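Side-chain contacts in catabolite control protein A (Lactococcus lactis, PDB 2O20), which probably acts as a global DNA-binding transcriptional regulator of carbon catabolite repression and activation, as a member of the LacI family: residues L112-F115 with L116-V120; N103-E106 with K107-K110; L304-K307 with L308-E312; D86-A89 with S90-K93. The protein carries 1 engineered substitution. All coordinates share one frame; numbering follows the deposited sequence.

Contact 1: L112-F115 with L116-V120; sequences LETF and LSKQV
A Schellman motif joins Phe115 to Val120 at the C-terminal end of helix 105-118, a local contact packed against strands 65-70, 95-100 and 122-125 of the parallel sheet. Val120 N donates to Phe115 O at 3.1 Å with an almost straight N-H...O angle of 174°, reaching back over Gln119, the C-prime residue with positive phi; the inner bond of the motif, Gln119 N to Leu116 O, is weak. The turn sets the valine methyls against the phenylalanine stem, Val120 CG2 lying 3.9 Å from Phe115 CB. CG of Phe115 is anti to its carbonyl carbon (chi1 -78°), and from there the ring runs on to Ile97, Ala99 and Ile123 of the sheet. One residue earlier, Thr114 O accepts twice: Lys118 N donates at 2.9 Å and Ser117 OG at 3.2 Å, both from the same face of the carbonyl plane. Lys118 runs extended alongside Thr114, its CE pressed to 3.5 Å from Thr114 CG2, tighter than usual for two carbons, while it also packs on Asn95 of the second subunit. The helix end thus divides chemically: Phe115 and Val120 are buried and apolar, whereas the carbonyl of Thr114 finds its two donors on the more open side.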
ATOM      1  N   LEU D 112      16.963  -2.902 -16.183  1.00 30.81           N
ATOM      2  CA  LEU D 112      17.823  -1.948 -16.911  1.00 32.19           C
ATOM      3  C   LEU D 112      18.116  -2.315 -18.372  1.00 32.99           C
ATOM      4  O   LEU D 112      18.190  -1.440 -19.233  1.00 32.94           O
ATOM      5  CB  LEU D 112      19.149  -1.745 -16.190  1.00 32.38           C
ATOM      6  CG  LEU D 112      19.114  -1.077 -14.824  1.00 33.09           C
ATOM      7  CD1 LEU D 112      20.547  -0.906 -14.335  1.00 33.96           C
ATOM      8  CD2 LEU D 112      18.422   0.260 -14.875  1.00 34.88           C
ATOM      9  N   GLU D 113      18.281  -3.600 -18.658  1.00 33.85           N
ATOM     10  CA  GLU D 113      18.438  -4.039 -20.039  1.00 34.56           C
ATOM     11  C   GLU D 113      17.219  -3.663 -20.850  1.00 33.91           C
ATOM     12  O   GLU D 113      17.337  -3.152 -21.960  1.00 33.08           O
ATOM     13  CB  GLU D 113      18.652  -5.558 -20.123  1.00 34.91           C
ATOM     14  CG  GLU D 113      20.006  -6.003 -19.631  1.00 36.33           C
ATOM     15  CD  GLU D 113      20.249  -7.508 -19.759  1.00 36.94           C
ATOM     16  OE1 GLU D 113      19.276  -8.289 -19.935  1.00 39.92           O
ATOM     17  OE2 GLU D 113      21.435  -7.904 -19.679  1.00 40.51           O
ATOM     18  N   THR D 114      16.045  -3.927 -20.287  1.00 33.47           N
ATOM     19  CA  THR D 114      14.802  -3.615 -20.963  1.00 33.46           C
ATOM     20  C   THR D 114      14.660  -2.104 -21.149  1.00 33.39           C
ATOM     21  O   THR D 114      14.251  -1.663 -22.224  1.00 34.50           O
ATOM     22  CB  THR D 114      13.598  -4.206 -20.225  1.00 33.45           C
ATOM     23  OG1 THR D 114      13.755  -5.629 -20.145  1.00 32.83           O
ATOM     24  CG2 THR D 114      12.308  -3.902 -20.969  1.00 34.55           C
ATOM     25  N   PHE D 115      15.010  -1.321 -20.120  1.00 32.57           N
ATOM     26  CA  PHE D 115      15.003   0.157 -20.207  1.00 32.23           C
ATOM     27  C   PHE D 115      15.987   0.699 -21.259  1.00 33.50           C
ATOM     28  O   PHE D 115      15.630   1.539 -22.080  1.00 32.56           O
ATOM     29  CB  PHE D 115      15.354   0.795 -18.835  1.00 30.91           C
ATOM     30  CG  PHE D 115      14.223   0.806 -17.815  1.00 28.61           C
ATOM     31  CD1 PHE D 115      12.995   0.195 -18.047  1.00 27.10           C
ATOM     32  CD2 PHE D 115      14.436   1.405 -16.590  1.00 27.77           C
ATOM     33  CE1 PHE D 115      11.988   0.211 -17.081  1.00 27.92           C
ATOM     34  CE2 PHE D 115      13.449   1.424 -15.614  1.00 28.85           C
ATOM     35  CZ  PHE D 115      12.212   0.835 -15.868  1.00 28.16           C
ATOM     36  N   LEU D 116      17.235   0.227 -21.203  1.00 35.58           N
ATOM     37  CA  LEU D 116      18.301   0.675 -22.113  1.00 36.90           C
ATOM     38  C   LEU D 116      17.987   0.273 -23.557  1.00 37.39           C
ATOM     39  O   LEU D 116      18.276   1.032 -24.477  1.00 37.47           O
ATOM     40  CB  LEU D 116      19.684   0.128 -21.685  1.00 37.23           C
ATOM     41  CG  LEU D 116      20.494   0.816 -20.555  1.00 37.49           C
ATOM     42  CD1 LEU D 116      19.729   1.022 -19.224  1.00 38.27           C
ATOM     43  CD2 LEU D 116      21.795   0.032 -20.280  1.00 37.67           C
ATOM     44  N   SER D 117      17.362  -0.891 -23.740  1.00 38.11           N
ATOM     45  CA  SER D 117      16.930  -1.335 -25.070  1.00 38.67           C
ATOM     46  C   SER D 117      15.732  -0.556 -25.594  1.00 38.47           C
ATOM     47  O   SER D 117      15.650  -0.300 -26.798  1.00 38.54           O
ATOM     48  CB  SER D 117      16.609  -2.839 -25.099  1.00 39.12           C
ATOM     49  OG  SER D 117      15.217  -3.079 -24.950  1.00 41.26           O
ATOM     50  N   LYS D 118      14.791  -0.209 -24.708  1.00 37.71           N
ATOM     51  CA  LYS D 118      13.671   0.666 -25.077  1.00 37.45           C
ATOM     52  C   LYS D 118      14.107   2.108 -25.286  1.00 36.24           C
ATOM     53  O   LYS D 118      13.320   2.916 -25.734  1.00 37.52           O
ATOM     54  CB  LYS D 118      12.583   0.661 -24.018  1.00 37.51           C
ATOM     55  CG  LYS D 118      11.721  -0.567 -23.975  1.00 38.98           C
ATOM     56  CD  LYS D 118      10.789  -0.471 -22.782  1.00 39.76           C
ATOM     57  CE  LYS D 118      10.041  -1.755 -22.536  1.00 42.53           C
ATOM     58  NZ  LYS D 118       9.522  -1.822 -21.116  1.00 43.28           N
ATOM     59  N   GLN D 119      15.354   2.429 -24.958  1.00 35.29           N
ATOM     60  CA  GLN D 119      15.883   3.780 -25.100  1.00 34.51           C
ATOM     61  C   GLN D 119      15.080   4.785 -24.244  1.00 32.74           C
ATOM     62  O   GLN D 119      14.684   5.871 -24.710  1.00 32.47           O
ATOM     63  CB  GLN D 119      15.920   4.214 -26.579  1.00 34.57           C
ATOM     64  CG  GLN D 119      16.984   3.524 -27.437  1.00 35.94           C
ATOM     65  CD  GLN D 119      16.775   3.789 -28.915  1.00 35.59           C
ATOM     66  OE1 GLN D 119      17.484   4.590 -29.520  1.00 38.55           O
ATOM     67  NE2 GLN D 119      15.760   3.159 -29.490  1.00 36.28           N
ATOM     68  N   VAL D 120      14.834   4.425 -22.991  1.00 30.28           N
ATOM     69  CA  VAL D 120      14.293   5.420 -22.059  1.00 28.31           C
ATOM     70  C   VAL D 120      15.287   6.591 -21.992  1.00 26.68           C
ATOM     71  O   VAL D 120      16.523   6.439 -22.192  1.00 25.16           O
ATOM     72  CB  VAL D 120      13.955   4.847 -20.644  1.00 28.04           C
ATOM     73  CG1 VAL D 120      13.095   3.589 -20.748  1.00 27.36           C
ATOM     74  CG2 VAL D 120      15.209   4.609 -19.820  1.00 28.78           C
TER

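Contact 2: N103-E106 with K107-K110; sequences NDVE and KEEK
Asp104 OD2 draws two backbone N-H groups, Glu106 N at 2.9 Å and Lys107 N at 3.4 Å, both bonds weak, and makes Asp104 the N-cap of helix 105-118. The carboxylate reaches forward over the first turn with CG trans to the backbone N (chi1 179°), where it would probably also interact favourably with the positive end of the helix dipole. Its backbone serves the same turn: Glu108 N donates to Asp104 O at 2.8 Å. The Asp104 and Lys107 side chains cross at about a right angle, CB to CB 3.8 Å apart. Beyond that crossing Lys107 bends at chi3, and its NZ forms a salt bridge with Asp102; one water links it to the cap, accepting from Lys107 NZ and donating to Asp104 OD1. On the buried side Glu108 reaches back at a slant across Val105, its OE1 3.8 Å from Val105 CG2, while OE2 is hydrogen-bonded to the hydroxyl of Tyr125. With an alanine at Glu108, the Tyr125 hydroxyl would probably lose this carboxylate partner and a gap would open beside Val105. Val105 and Glu108 both also pack on Ile134 of helix 132-141. In the next turn Glu109 N donates to Val105 O at 2.9 Å, and Glu109 CG lies 3.5 Å from the same oxygen.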
ATOM      1  N   ASN D 103      13.771  -5.924  -4.952  1.00 24.28           N
ATOM      2  CA  ASN D 103      15.136  -5.782  -4.433  1.00 25.91           C
ATOM      3  C   ASN D 103      16.133  -6.910  -4.770  1.00 26.19           C
ATOM      4  O   ASN D 103      17.044  -7.212  -3.980  1.00 26.90           O
ATOM      5  CB  ASN D 103      15.063  -5.613  -2.917  1.00 26.58           C
ATOM      6  CG  ASN D 103      14.950  -4.193  -2.505  1.00 27.72           C
ATOM      7  OD1 ASN D 103      14.187  -3.886  -1.612  1.00 34.82           O
ATOM      8  ND2 ASN D 103      15.734  -3.305  -3.129  1.00 27.08           N
ATOM      9  N   ASP D 104      15.936  -7.545  -5.921  1.00 26.76           N
ATOM     10  CA  ASP D 104      16.771  -8.653  -6.399  1.00 27.27           C
ATOM     11  C   ASP D 104      17.700  -8.090  -7.495  1.00 27.11           C
ATOM     12  O   ASP D 104      17.224  -7.586  -8.497  1.00 25.74           O
ATOM     13  CB  ASP D 104      15.839  -9.754  -6.949  1.00 27.21           C
ATOM     14  CG  ASP D 104      16.576 -10.974  -7.511  1.00 30.05           C
ATOM     15  OD1 ASP D 104      16.009 -12.084  -7.426  1.00 34.51           O
ATOM     16  OD2 ASP D 104      17.688 -10.862  -8.056  1.00 31.81           O
ATOM     17  N   VAL D 105      19.018  -8.223  -7.320  1.00 28.08           N
ATOM     18  CA  VAL D 105      19.993  -7.614  -8.232  1.00 28.38           C
ATOM     19  C   VAL D 105      19.952  -8.196  -9.652  1.00 28.62           C
ATOM     20  O   VAL D 105      20.160  -7.468 -10.624  1.00 29.18           O
ATOM     21  CB  VAL D 105      21.433  -7.677  -7.646  1.00 29.38           C
ATOM     22  CG1 VAL D 105      22.437  -7.060  -8.606  1.00 29.47           C
ATOM     23  CG2 VAL D 105      21.477  -6.942  -6.314  1.00 30.71           C
ATOM     24  N   GLU D 106      19.636  -9.480  -9.780  1.00 28.24           N
ATOM     25  CA  GLU D 106      19.410 -10.097 -11.085  1.00 29.05           C
ATOM     26  C   GLU D 106      18.218  -9.463 -11.791  1.00 28.75           C
ATOM     27  O   GLU D 106      18.240  -9.220 -12.993  1.00 27.60           O
ATOM     28  CB  GLU D 106      19.119 -11.593 -10.940  1.00 29.08           C
ATOM     29  CG  GLU D 106      20.182 -12.427 -10.248  1.00 30.29           C
ATOM     30  CD  GLU D 106      19.838 -13.930 -10.255  1.00 31.94           C
ATOM     31  OE1 GLU D 106      18.976 -14.350 -11.070  1.00 35.01           O
ATOM     32  OE2 GLU D 106      20.444 -14.697  -9.462  1.00 36.71           O
ATOM     33  N   LYS D 107      17.164  -9.214 -11.013  1.00 29.29           N
ATOM     34  CA  LYS D 107      15.938  -8.614 -11.520  1.00 29.84           C
ATOM     35  C   LYS D 107      16.204  -7.151 -11.901  1.00 28.64           C
ATOM     36  O   LYS D 107      15.757  -6.686 -12.932  1.00 27.94           O
ATOM     37  CB  LYS D 107      14.837  -8.742 -10.462  1.00 30.24           C
ATOM     38  CG  LYS D 107      13.419  -8.975 -10.993  1.00 32.98           C
ATOM     39  CD  LYS D 107      12.460  -9.483  -9.862  1.00 32.70           C
ATOM     40  CE  LYS D 107      12.116 -10.958  -9.985  1.00 36.28           C
ATOM     41  NZ  LYS D 107      11.413 -11.519  -8.759  1.00 36.55           N
ATOM     42  N   GLU D 108      16.967  -6.447 -11.073  1.00 28.21           N
ATOM     43  CA  GLU D 108      17.371  -5.069 -11.378  1.00 28.19           C
ATOM     44  C   GLU D 108      18.158  -4.994 -12.697  1.00 27.34           C
ATOM     45  O   GLU D 108      17.885  -4.119 -13.522  1.00 25.85           O
ATOM     46  CB  GLU D 108      18.173  -4.462 -10.225  1.00 28.01           C
ATOM     47  CG  GLU D 108      17.310  -4.183  -8.991  1.00 29.15           C
ATOM     48  CD  GLU D 108      18.101  -3.749  -7.779  1.00 29.81           C
ATOM     49  OE1 GLU D 108      19.320  -4.071  -7.701  1.00 30.31           O
ATOM     50  OE2 GLU D 108      17.490  -3.110  -6.881  1.00 32.08           O
ATOM     51  N   GLU D 109      19.106  -5.920 -12.902  1.00 27.14           N
ATOM     52  CA  GLU D 109      19.900  -5.947 -14.141  1.00 27.29           C
ATOM     53  C   GLU D 109      19.052  -6.178 -15.375  1.00 26.84           C
ATOM     54  O   GLU D 109      19.270  -5.548 -16.399  1.00 26.88           O
ATOM     55  CB  GLU D 109      20.977  -7.052 -14.099  1.00 28.24           C
ATOM     56  CG  GLU D 109      22.231  -6.656 -13.361  1.00 31.23           C
ATOM     57  CD  GLU D 109      23.292  -7.728 -13.457  1.00 33.61           C
ATOM     58  OE1 GLU D 109      23.449  -8.497 -12.485  1.00 36.72           O
ATOM     59  OE2 GLU D 109      23.943  -7.813 -14.517  1.00 36.18           O
ATOM     60  N   LYS D 110      18.115  -7.113 -15.290  1.00 26.58           N
ATOM     61  CA  LYS D 110      17.207  -7.386 -16.396  1.00 27.41           C
ATOM     62  C   LYS D 110      16.337  -6.156 -16.705  1.00 27.17           C
ATOM     63  O   LYS D 110      16.164  -5.797 -17.863  1.00 26.46           O
ATOM     64  CB  LYS D 110      16.336  -8.606 -16.090  1.00 26.93           C
ATOM     65  CG  LYS D 110      17.126  -9.903 -16.080  1.00 29.08           C
ATOM     66  CD  LYS D 110      16.302 -11.110 -15.653  1.00 29.58           C
ATOM     67  CE  LYS D 110      15.233 -11.462 -16.680  1.00 32.06           C
ATOM     68  NZ  LYS D 110      14.616 -12.782 -16.370  1.00 32.24           N
TER
HETATM   69  O   HOH W   1      12.909 -11.969  -6.331  1.00 48.27           O

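Contact 3: L304-K307 with L308-E312; sequences LLTK and LMLKE
Met309 folds back across Leu305, its CE 4.1 Å from Leu305 CG, while Met309 N donates to Leu305 O at 2.9 Å. The two side chains cross at a slant: Leu305 CG is opposite its own backbone N (chi1 -173°), and the methionine bends at its last torsion (chi3 -67°), which brings the methyl in over the turn. Both side chains also touch Val66 of strand 65-70, and Leu305 reaches Pro144. Were Met309 an alanine, a gap would probably open beside Leu305 and Val66, and the leucine branch could turn more freely. Here helix 294-309 ends in a Schellman motif whose C-prime residue is Lys311, with positive phi. Glu312 N returns to Lys307 O at 2.9 Å, and Lys311 N closes the inner bond to Leu308 O at 3.0 Å. Lys307 O also takes a weak bond from Leu310 N, whose better bond goes to Thr306 O. Past the turn, Glu312 crosses Lys307 at about a right angle, OE1 against the aliphatic Lys307 CG at 3.6 Å, whereas the charged ends stay apart, with Lys307 NZ 6.5 Å from Glu312 OE1. Farther out, Leu304 and Leu308 both pack on Val314, and Thr306 OG1 bonds back to Met302 O.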
ATOM      1  N   LEU D 304      14.491  17.320 -11.016  1.00 21.23           N
ATOM      2  CA  LEU D 304      15.916  17.261 -11.258  1.00 21.97           C
ATOM      3  C   LEU D 304      16.164  16.462 -12.547  1.00 21.06           C
ATOM      4  O   LEU D 304      16.868  16.918 -13.449  1.00 20.05           O
ATOM      5  CB  LEU D 304      16.638  16.637 -10.045  1.00 22.46           C
ATOM      6  CG  LEU D 304      18.161  16.440 -10.108  1.00 24.22           C
ATOM      7  CD1 LEU D 304      18.825  17.711 -10.423  1.00 27.82           C
ATOM      8  CD2 LEU D 304      18.708  15.907  -8.800  1.00 24.78           C
ATOM      9  N   LEU D 305      15.560  15.283 -12.644  1.00 21.12           N
ATOM     10  CA  LEU D 305      15.726  14.446 -13.836  1.00 21.04           C
ATOM     11  C   LEU D 305      15.303  15.181 -15.140  1.00 21.37           C
ATOM     12  O   LEU D 305      15.917  14.993 -16.173  1.00 20.50           O
ATOM     13  CB  LEU D 305      14.975  13.118 -13.705  1.00 21.32           C
ATOM     14  CG  LEU D 305      15.184  12.056 -14.812  1.00 20.99           C
ATOM     15  CD1 LEU D 305      16.663  11.615 -14.977  1.00 21.25           C
ATOM     16  CD2 LEU D 305      14.323  10.844 -14.568  1.00 22.26           C
ATOM     17  N   THR D 306      14.240  15.978 -15.066  1.00 20.85           N
ATOM     18  CA  THR D 306      13.737  16.736 -16.189  1.00 21.32           C
ATOM     19  C   THR D 306      14.843  17.635 -16.737  1.00 21.63           C
ATOM     20  O   THR D 306      15.026  17.736 -17.967  1.00 21.40           O
ATOM     21  CB  THR D 306      12.474  17.561 -15.790  1.00 21.66           C
ATOM     22  OG1 THR D 306      11.421  16.660 -15.460  1.00 20.39           O
ATOM     23  CG2 THR D 306      11.969  18.432 -16.957  1.00 21.68           C
ATOM     24  N   LYS D 307      15.612  18.244 -15.837  1.00 21.37           N
ATOM     25  CA  LYS D 307      16.714  19.116 -16.261  1.00 21.96           C
ATOM     26  C   LYS D 307      17.847  18.319 -16.909  1.00 22.21           C
ATOM     27  O   LYS D 307      18.374  18.741 -17.931  1.00 22.44           O
ATOM     28  CB  LYS D 307      17.257  19.925 -15.075  1.00 21.40           C
ATOM     29  CG  LYS D 307      16.253  20.832 -14.401  1.00 21.45           C
ATOM     30  CD  LYS D 307      16.803  21.324 -13.068  1.00 24.97           C
ATOM     31  CE  LYS D 307      15.801  22.172 -12.307  1.00 26.03           C
ATOM     32  NZ  LYS D 307      16.405  22.684 -11.049  1.00 26.47           N
ATOM     33  N   LEU D 308      18.193  17.171 -16.322  1.00 22.62           N
ATOM     34  CA  LEU D 308      19.246  16.318 -16.852  1.00 24.06           C
ATOM     35  C   LEU D 308      18.911  15.864 -18.261  1.00 24.25           C
ATOM     36  O   LEU D 308      19.772  15.889 -19.156  1.00 24.86           O
ATOM     37  CB  LEU D 308      19.512  15.113 -15.925  1.00 23.95           C
ATOM     38  CG  LEU D 308      19.973  15.501 -14.498  1.00 25.74           C
ATOM     39  CD1 LEU D 308      20.274  14.260 -13.663  1.00 25.66           C
ATOM     40  CD2 LEU D 308      21.196  16.433 -14.522  1.00 28.19           C
ATOM     41  N   MET D 309      17.657  15.485 -18.480  1.00 24.45           N
ATOM     42  CA  MET D 309      17.237  14.975 -19.777  1.00 24.48           C
ATOM     43  C   MET D 309      17.207  16.058 -20.849  1.00 25.42           C
ATOM     44  O   MET D 309      17.285  15.740 -22.015  1.00 24.80           O
ATOM     45  CB  MET D 309      15.862  14.307 -19.679  1.00 24.52           C
ATOM     46  CG  MET D 309      15.852  13.052 -18.808  1.00 24.39           C
ATOM     47  SD  MET D 309      14.284  12.147 -18.889  1.00 23.41           S
ATOM     48  CE  MET D 309      13.093  13.263 -18.120  1.00 26.43           C
ATOM     49  N   LEU D 310      17.036  17.315 -20.441  1.00 26.20           N
ATOM     50  CA  LEU D 310      17.165  18.467 -21.336  1.00 27.56           C
ATOM     51  C   LEU D 310      18.617  18.971 -21.507  1.00 29.32           C
ATOM     52  O   LEU D 310      18.842  20.018 -22.124  1.00 28.99           O
ATOM     53  CB  LEU D 310      16.288  19.605 -20.828  1.00 27.38           C
ATOM     54  CG  LEU D 310      14.780  19.429 -20.978  1.00 27.56           C
ATOM     55  CD1 LEU D 310      14.072  20.418 -20.044  1.00 28.94           C
ATOM     56  CD2 LEU D 310      14.339  19.603 -22.395  1.00 26.99           C
ATOM     57  N   LYS D 311      19.576  18.212 -20.976  1.00 31.46           N
ATOM     58  CA  LYS D 311      21.006  18.513 -21.021  1.00 33.61           C
ATOM     59  C   LYS D 311      21.352  19.775 -20.235  1.00 35.29           C
ATOM     60  O   LYS D 311      22.385  20.412 -20.498  1.00 35.72           O
ATOM     61  CB  LYS D 311      21.526  18.617 -22.465  1.00 33.64           C
ATOM     62  CG  LYS D 311      21.278  17.384 -23.318  1.00 33.97           C
ATOM     63  CD  LYS D 311      22.144  17.389 -24.577  1.00 34.98           C
ATOM     64  CE  LYS D 311      21.751  16.270 -25.529  1.00 36.84           C
ATOM     65  NZ  LYS D 311      22.765  16.103 -26.618  1.00 39.38           N
ATOM     66  N   GLU D 312      20.503  20.124 -19.268  1.00 37.07           N
ATOM     67  CA  GLU D 312      20.731  21.293 -18.423  1.00 38.72           C
ATOM     68  C   GLU D 312      21.691  20.912 -17.303  1.00 39.57           C
ATOM     69  O   GLU D 312      21.577  19.839 -16.682  1.00 40.03           O
ATOM     70  CB  GLU D 312      19.419  21.854 -17.856  1.00 39.01           C
ATOM     71  CG  GLU D 312      18.287  21.869 -18.868  1.00 40.07           C
ATOM     72  CD  GLU D 312      17.141  22.816 -18.534  1.00 40.44           C
ATOM     73  OE1 GLU D 312      16.358  22.558 -17.587  1.00 43.92           O
ATOM     74  OE2 GLU D 312      16.991  23.804 -19.280  1.00 43.34           O
TER

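Contact 4: D86-A89 with S90-K93. Engineered in segment 86-89: Ala89 (natural residue Asp).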
ATOM      1  N   ASP D  86       5.215  10.575 -10.946  1.00 19.42           N
ATOM      2  CA  ASP D  86       4.147  10.517 -11.952  1.00 21.16           C
ATOM      3  C   ASP D  86       3.521  11.888 -12.246  1.00 20.99           C
ATOM      4  O   ASP D  86       3.313  12.250 -13.404  1.00 19.61           O
ATOM      5  CB  ASP D  86       3.085   9.528 -11.469  1.00 21.71           C
ATOM      6  CG  ASP D  86       1.989   9.263 -12.490  1.00 26.03           C
ATOM      7  OD1 ASP D  86       0.795   9.288 -12.103  1.00 30.25           O
ATOM      8  OD2 ASP D  86       2.322   9.001 -13.655  1.00 32.34           O
ATOM      9  N   ASP D  87       3.204  12.643 -11.190  1.00 20.99           N
ATOM     10  CA  ASP D  87       2.586  13.941 -11.346  1.00 22.09           C
ATOM     11  C   ASP D  87       3.447  14.936 -12.136  1.00 22.31           C
ATOM     12  O   ASP D  87       2.917  15.677 -13.004  1.00 22.18           O
ATOM     13  CB  ASP D  87       2.169  14.492  -9.984  1.00 22.24           C
ATOM     14  CG  ASP D  87       0.865  13.868  -9.484  1.00 24.17           C
ATOM     15  OD1 ASP D  87       0.359  12.951 -10.179  1.00 25.29           O
ATOM     16  OD2 ASP D  87       0.376  14.263  -8.384  1.00 27.60           O
ATOM     17  N   ILE D  88       4.751  14.948 -11.861  1.00 21.89           N
ATOM     18  CA  ILE D  88       5.653  15.860 -12.542  1.00 22.54           C
ATOM     19  C   ILE D  88       5.896  15.436 -13.992  1.00 22.83           C
ATOM     20  O   ILE D  88       5.923  16.281 -14.921  1.00 23.22           O
ATOM     21  CB  ILE D  88       7.003  16.003 -11.778  1.00 22.42           C
ATOM     22  CG1 ILE D  88       6.779  16.596 -10.367  1.00 23.60           C
ATOM     23  CG2 ILE D  88       8.009  16.848 -12.589  1.00 23.85           C
ATOM     24  CD1 ILE D  88       6.425  18.073 -10.375  1.00 23.88           C
ATOM     25  N   ALA D  89       6.079  14.141 -14.203  1.00 22.58           N
ATOM     26  CA  ALA D  89       6.265  13.611 -15.558  1.00 23.04           C
ATOM     27  C   ALA D  89       4.997  13.813 -16.426  1.00 23.52           C
ATOM     28  O   ALA D  89       5.072  14.247 -17.579  1.00 23.19           O
ATOM     29  CB  ALA D  89       6.647  12.122 -15.497  1.00 23.45           C
ATOM     30  N   SER D  90       3.830  13.544 -15.856  1.00 22.88           N
ATOM     31  CA  SER D  90       2.568  13.739 -16.559  1.00 23.16           C
ATOM     32  C   SER D  90       2.247  15.208 -16.937  1.00 23.36           C
ATOM     33  O   SER D  90       1.547  15.468 -17.934  1.00 22.55           O
ATOM     34  CB  SER D  90       1.428  13.138 -15.738  0.50 22.99           C
ATOM     35  OG  SER D  90       1.608  11.734 -15.650  0.50 24.26           O
ATOM     36  N   MET D  91       2.777  16.154 -16.172  1.00 22.70           N
ATOM     37  CA  MET D  91       2.657  17.570 -16.481  1.00 24.28           C
ATOM     38  C   MET D  91       3.259  17.901 -17.853  1.00 22.42           C
ATOM     39  O   MET D  91       2.769  18.785 -18.557  1.00 22.88           O
ATOM     40  CB  MET D  91       3.366  18.370 -15.392  1.00 23.89           C
ATOM     41  CG  MET D  91       3.218  19.854 -15.488  1.00 27.47           C
ATOM     42  SD  MET D  91       3.701  20.658 -13.947  1.00 31.29           S
ATOM     43  CE  MET D  91       5.385  20.094 -13.743  1.00 29.12           C
ATOM     44  N   TYR D  92       4.346  17.208 -18.199  1.00 22.12           N
ATOM     45  CA  TYR D  92       5.007  17.378 -19.492  1.00 22.16           C
ATOM     46  C   TYR D  92       4.559  16.352 -20.540  1.00 21.89           C
ATOM     47  O   TYR D  92       5.126  16.295 -21.609  1.00 19.71           O
ATOM     48  CB  TYR D  92       6.523  17.319 -19.319  1.00 23.43           C
ATOM     49  CG  TYR D  92       7.077  18.395 -18.415  1.00 24.35           C
ATOM     50  CD1 TYR D  92       7.025  19.746 -18.781  1.00 25.29           C
ATOM     51  CD2 TYR D  92       7.625  18.073 -17.182  1.00 25.63           C
ATOM     52  CE1 TYR D  92       7.525  20.747 -17.932  1.00 24.87           C
ATOM     53  CE2 TYR D  92       8.148  19.055 -16.350  1.00 26.53           C
ATOM     54  CZ  TYR D  92       8.096  20.388 -16.739  1.00 26.02           C
ATOM     55  OH  TYR D  92       8.604  21.364 -15.907  1.00 26.74           O
ATOM     56  N   LYS D  93       3.541  15.552 -20.204  1.00 22.09           N
ATOM     57  CA  LYS D  93       3.060  14.435 -21.007  1.00 22.63           C
ATOM     58  C   LYS D  93       4.153  13.411 -21.401  1.00 22.79           C
ATOM     59  O   LYS D  93       4.149  12.861 -22.504  1.00 22.21           O
ATOM     60  CB  LYS D  93       2.284  14.958 -22.221  1.00 23.64           C
ATOM     61  CG  LYS D  93       1.516  16.234 -21.929  1.00 25.59           C
ATOM     62  CD  LYS D  93       0.067  16.290 -22.412  1.00 30.23           C
ATOM     63  CE  LYS D  93      -0.149  15.851 -23.823  1.00 31.00           C
ATOM     64  NZ  LYS D  93      -1.560  16.102 -24.283  1.00 33.46           N
TER
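Ser90 N donates to Asp86 O at 2.8 Å; in one of two modelled conformers Ser90 OG also donates to that oxygen, at 2.9 Å, from the opposite face of the carbonyl plane, so this second bond is less certain. Helix 76-91, the crossover helix of a beta-alpha-beta unit between strands 65-70 and 95-100, ends here in a Schellman motif with Lys93, of positive phi, as its C-prime residue; Lys93 N donates to Ser90 O at 3.0 Å and Tyr94 N to Ala89 O. In that serine conformer OG lies opposite the carbonyl carbon (chi1 -65°), which turns the hydroxyl back along the helix, above the plane of the Asp86 carbonyl. Met91 N donates to Asp87 O at 3.2 Å, while Asp87 OD2 is hydrogen-bonded to the hydroxyl of Tyr295. Ala89, an engineered replacement for aspartate, is buried against Met96 of strand 95-100. Ile88 is buried too, packing on Ala299, Met302 and Arg303 of helix 294-309. Met91 runs alongside Ile88 in the same direction, and its bent end puts CE 4.1 Å from Ile88 CD1. The Tyr92 ring leans over the last turn, its CD2 3.3 Å from Ile88 O.

In the fold
From the N terminus the chain reaches contact 4 first, at the end of helix 76-91, before strand 95-100. Contact 2 opens helix 105-118 and contact 1 closes it just ahead of strand 122-125; their segments adjoin in sequence, with centres about 14 Å apart. Contact 3 comes much later, where helix 294-309 ends. All four are local turns in series, and none nests within or crosses another. Contacts 3 and 4 nevertheless touch, Thr306 CG2 meeting Tyr92 CE2 at 3.9 Å, which joins the ends of helices 294-309 and 76-91. Contacts 1 and 3 stay about 6 Å apart at their nearest atoms, yet both pack on strand 65-70 of the six-stranded sheet.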